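Local coordinates for protein 2-dehydropantoate 2-reductase (Porphyromonas gingivalis, PDB 2QYT) that probably catalyses the NADPH-dependent reduction of ketopantoate to pantoic acid, the last step to (R)-pantoate in pantothenate biosynthesis, at residues T285-V290 against R306-L311. Sequence-based numbering, arbitrary orientation.
Sequences TLTGYV and RMYREL. With SO4 (sulfate ion), chain D.
Tyr-308, near the end of helix 302-309, reaches across to Thr-287 and Gly-288, where helix 288-296 begins; the backbones come nearest at Thr-287 and Tyr-308, whose CA atoms are 6.1 Å apart. No hydrogen bond joins the two segments directly, and the touching is by van der Waals packing. The methyl CG2 of Thr-287 lies 3.8 Å from CB of Tyr-308 and comes up to the rim of the ring, close to its plane. Gly-288 approaches the same ring obliquely, its CA 3.5 Å from Tyr-308 CE1. With CG anti to the backbone N (chi1 173°), Tyr-308 sends its ring out from its helix against the first turn of the other. The ring continues against Val-291 and Arg-292, one turn on from Gly-288, and against Glu-284.

Polar contacts gather on a sulfate, probably from the crystallisation liquor. Thr-285 OG1 donates to sulfate O3 at 2.8 Å, while Tyr-308 OH gives a weak bond to O1 at 2.9 Å. The ion sits by the N-terminal end of helix 288-296, whose dipole may favour an anion there. Next in the chain to Tyr-308, the selenomethionine Met-307 packs on helices 194-215 and 227-244, tying helix 302-309 into the helical C-terminal domain. The direct contact is thus apolar and independent of the ion, whereas the polar link from Thr-285 to Tyr-308, weak at the tyrosine, may be absent without sulfate.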
ATOM      1  N   THR A 285      -6.140  12.144   5.117  1.00 24.80           N
ATOM      2  CA  THR A 285      -7.299  11.353   5.524  1.00 24.71           C
ATOM      3  C   THR A 285      -6.800  10.079   6.244  1.00 24.10           C
ATOM      4  O   THR A 285      -7.338   8.961   6.134  1.00 24.38           O
ATOM      5  CB  THR A 285      -8.271  11.116   4.357  1.00 24.66           C
ATOM      6  OG1 THR A 285      -8.564  12.375   3.724  1.00 26.14           O
ATOM      7  CG2 THR A 285      -9.561  10.531   4.855  1.00 24.34           C
ATOM      8  N   LEU A 286      -5.721  10.300   6.976  1.00 22.84           N
ATOM      9  CA  LEU A 286      -5.341   9.448   8.068  1.00 22.06           C
ATOM     10  C   LEU A 286      -6.051  10.037   9.291  1.00 20.83           C
ATOM     11  O   LEU A 286      -6.025   9.470  10.367  1.00 21.55           O
ATOM     12  CB  LEU A 286      -3.816   9.452   8.200  1.00 22.11           C
ATOM     13  CG  LEU A 286      -3.157   9.092   6.855  1.00 22.63           C
ATOM     14  CD1 LEU A 286      -1.787   9.736   6.665  1.00 22.55           C
ATOM     15  CD2 LEU A 286      -3.098   7.579   6.656  1.00 23.82           C
ATOM     16  N   THR A 287      -6.724  11.165   9.079  1.00 19.62           N
ATOM     17  CA  THR A 287      -7.436  11.919  10.119  1.00 18.09           C
ATOM     18  C   THR A 287      -8.916  12.115   9.741  1.00 17.01           C
ATOM     19  O   THR A 287      -9.809  11.686  10.481  1.00 17.19           O
ATOM     20  CB  THR A 287      -6.773  13.306  10.350  1.00 17.88           C
ATOM     21  OG1 THR A 287      -5.357  13.213  10.108  1.00 17.51           O
ATOM     22  CG2 THR A 287      -7.021  13.796  11.758  1.00 18.03           C
ATOM     23  N   GLY A 288      -9.164  12.750   8.590  1.00 15.32           N
ATOM     24  CA  GLY A 288     -10.519  13.062   8.150  1.00 13.04           C
ATOM     25  C   GLY A 288     -11.434  11.857   8.092  1.00 11.74           C
ATOM     26  O   GLY A 288     -12.593  11.929   8.509  1.00 11.22           O
ATOM     27  N   TYR A 289     -10.895  10.746   7.593  1.00 10.90           N
ATOM     28  CA  TYR A 289     -11.642   9.500   7.442  1.00 10.02           C
ATOM     29  C   TYR A 289     -12.262   9.076   8.764  1.00  9.18           C
ATOM     30  O   TYR A 289     -13.485   8.841   8.832  1.00  8.19           O
ATOM     31  CB  TYR A 289     -10.739   8.372   6.914  1.00 10.18           C
ATOM     32  CG  TYR A 289     -11.421   7.027   6.956  1.00 10.36           C
ATOM     33  CD1 TYR A 289     -12.373   6.671   5.988  1.00  9.27           C
ATOM     34  CD2 TYR A 289     -11.162   6.130   7.991  1.00 10.38           C
ATOM     35  CE1 TYR A 289     -13.029   5.439   6.042  1.00  9.76           C
ATOM     36  CE2 TYR A 289     -11.814   4.900   8.060  1.00 11.11           C
ATOM     37  CZ  TYR A 289     -12.741   4.555   7.080  1.00 10.80           C
ATOM     38  OH  TYR A 289     -13.372   3.330   7.154  1.00 11.28           O
ATOM     39  N   VAL A 290     -11.386   8.990   9.784  1.00  8.50           N
ATOM     40  CA  VAL A 290     -11.700   8.616  11.166  1.00  8.11           C
ATOM     41  C   VAL A 290     -12.851   9.447  11.756  1.00  7.97           C
ATOM     42  O   VAL A 290     -13.868   8.885  12.188  1.00  8.78           O
ATOM     43  CB  VAL A 290     -10.423   8.709  12.087  1.00  8.46           C
ATOM     44  CG1 VAL A 290     -10.651   7.981  13.402  1.00  8.28           C
ATOM     45  CG2 VAL A 290      -9.210   8.123  11.394  1.00  8.62           C
ATOM     46  N   ARG A 306     -10.791  17.204  17.995  1.00 22.13           N
ATOM     47  CA  ARG A 306      -9.967  18.342  18.413  1.00 23.76           C
ATOM     48  C   ARG A 306      -8.768  18.467  17.469  1.00 24.68           C
ATOM     49  O   ARG A 306      -8.458  19.555  16.998  1.00 24.92           O
ATOM     50  CB  ARG A 306      -9.487  18.167  19.869  1.00 23.79           C
ATOM     51  CG  ARG A 306      -8.984  19.446  20.545  1.00 24.81           C
ATOM     52  CD  ARG A 306      -7.602  19.277  21.220  1.00 27.19           C
ATOM     53  NE  ARG A 306      -7.631  18.659  22.557  1.00 28.63           N
ATOM     54  CZ  ARG A 306      -6.570  18.524  23.365  1.00 28.80           C
ATOM     55  NH1 ARG A 306      -5.366  18.964  23.001  1.00 28.55           N
ATOM     56  NH2 ARG A 306      -6.707  17.942  24.553  1.00 28.16           N
HETATM   57  N   MSE A 307      -8.127  17.336  17.183  1.00 25.97           N
HETATM   58  CA  MSE A 307      -6.908  17.273  16.361  1.00 27.42           C
HETATM   59  C   MSE A 307      -7.148  17.633  14.879  1.00 27.71           C
HETATM   60  O   MSE A 307      -6.401  18.427  14.295  1.00 27.74           O
HETATM   61  CB  MSE A 307      -6.272  15.875  16.496  1.00 27.34           C
HETATM   62  CG  MSE A 307      -4.766  15.847  16.793  1.00 28.28           C
HETATM   63 SE   MSE A 307      -4.290  14.801  18.398  0.80 28.67          SE
HETATM   64  CE  MSE A 307      -2.377  15.042  18.471  1.00 27.73           C
ATOM     65  N   TYR A 308      -8.190  17.049  14.285  1.00 28.34           N
ATOM     66  CA  TYR A 308      -8.546  17.288  12.881  1.00 28.97           C
ATOM     67  C   TYR A 308      -8.920  18.745  12.648  1.00 29.36           C
ATOM     68  O   TYR A 308      -8.249  19.457  11.900  1.00 29.28           O
ATOM     69  CB  TYR A 308      -9.702  16.364  12.444  1.00 28.90           C
ATOM     70  CG  TYR A 308     -10.240  16.662  11.057  1.00 29.38           C
ATOM     71  CD1 TYR A 308      -9.596  16.169   9.920  1.00 29.67           C
ATOM     72  CD2 TYR A 308     -11.386  17.447  10.878  1.00 29.39           C
ATOM     73  CE1 TYR A 308     -10.072  16.451   8.649  1.00 28.73           C
ATOM     74  CE2 TYR A 308     -11.870  17.729   9.604  1.00 28.87           C
ATOM     75  CZ  TYR A 308     -11.208  17.225   8.496  1.00 28.92           C
ATOM     76  OH  TYR A 308     -11.675  17.490   7.229  1.00 28.58           O
ATOM     77  N   ARG A 309      -9.992  19.164  13.318  1.00 30.19           N
ATOM     78  CA  ARG A 309     -10.575  20.494  13.192  1.00 30.81           C
ATOM     79  C   ARG A 309      -9.563  21.617  13.441  1.00 31.44           C
ATOM     80  O   ARG A 309      -9.495  22.578  12.664  1.00 31.53           O
ATOM     81  CB  ARG A 309     -11.769  20.615  14.153  1.00 30.85           C
ATOM     82  CG  ARG A 309     -12.521  21.944  14.127  1.00 30.75           C
ATOM     83  CD  ARG A 309     -13.893  21.801  14.777  1.00 30.64           C
ATOM     84  NE  ARG A 309     -14.709  23.007  14.629  1.00 30.14           N
ATOM     85  CZ  ARG A 309     -16.042  23.027  14.644  1.00 29.97           C
ATOM     86  NH1 ARG A 309     -16.735  21.903  14.789  1.00 29.48           N
ATOM     87  NH2 ARG A 309     -16.687  24.178  14.504  1.00 29.90           N
ATOM     88  N   GLU A 310      -8.773  21.478  14.508  1.00 32.05           N
ATOM     89  CA  GLU A 310      -7.927  22.574  15.002  1.00 32.59           C
ATOM     90  C   GLU A 310      -6.489  22.616  14.438  1.00 32.72           C
ATOM     91  O   GLU A 310      -5.634  23.372  14.934  1.00 32.56           O
ATOM     92  CB  GLU A 310      -7.971  22.644  16.535  1.00 32.61           C
ATOM     93  CG  GLU A 310      -9.333  23.124  17.081  1.00 32.97           C
ATOM     94  CD  GLU A 310      -9.574  22.766  18.547  1.00 32.97           C
ATOM     95  OE1 GLU A 310     -10.721  22.958  19.018  1.00 32.68           O
ATOM     96  OE2 GLU A 310      -8.629  22.296  19.228  1.00 33.49           O
ATOM     97  N   LEU A 311      -6.243  21.799  13.407  1.00 32.90           N
ATOM     98  CA  LEU A 311      -5.148  22.048  12.445  1.00 33.11           C
ATOM     99  C   LEU A 311      -5.481  21.768  10.964  1.00 33.05           C
ATOM    100  O   LEU A 311      -4.581  21.677  10.119  1.00 33.04           O
ATOM    101  CB  LEU A 311      -3.792  21.464  12.884  1.00 33.26           C
ATOM    102  CG  LEU A 311      -2.798  22.610  13.175  1.00 33.61           C
ATOM    103  CD1 LEU A 311      -1.909  22.348  14.395  1.00 33.90           C
ATOM    104  CD2 LEU A 311      -1.959  22.978  11.941  1.00 33.52           C
TER
HETATM  105  S   SO4 D 317     -10.508  15.724   4.830  0.85 52.31           S
HETATM  106  O1  SO4 D 317     -10.622  15.052   6.121  0.85 52.37           O
HETATM  107  O2  SO4 D 317      -9.587  16.866   4.909  0.85 52.01           O
HETATM  108  O3  SO4 D 317     -10.014  14.757   3.830  0.85 51.96           O
HETATM  109  O4  SO4 D 317     -11.836  16.227   4.487  0.85 51.80           O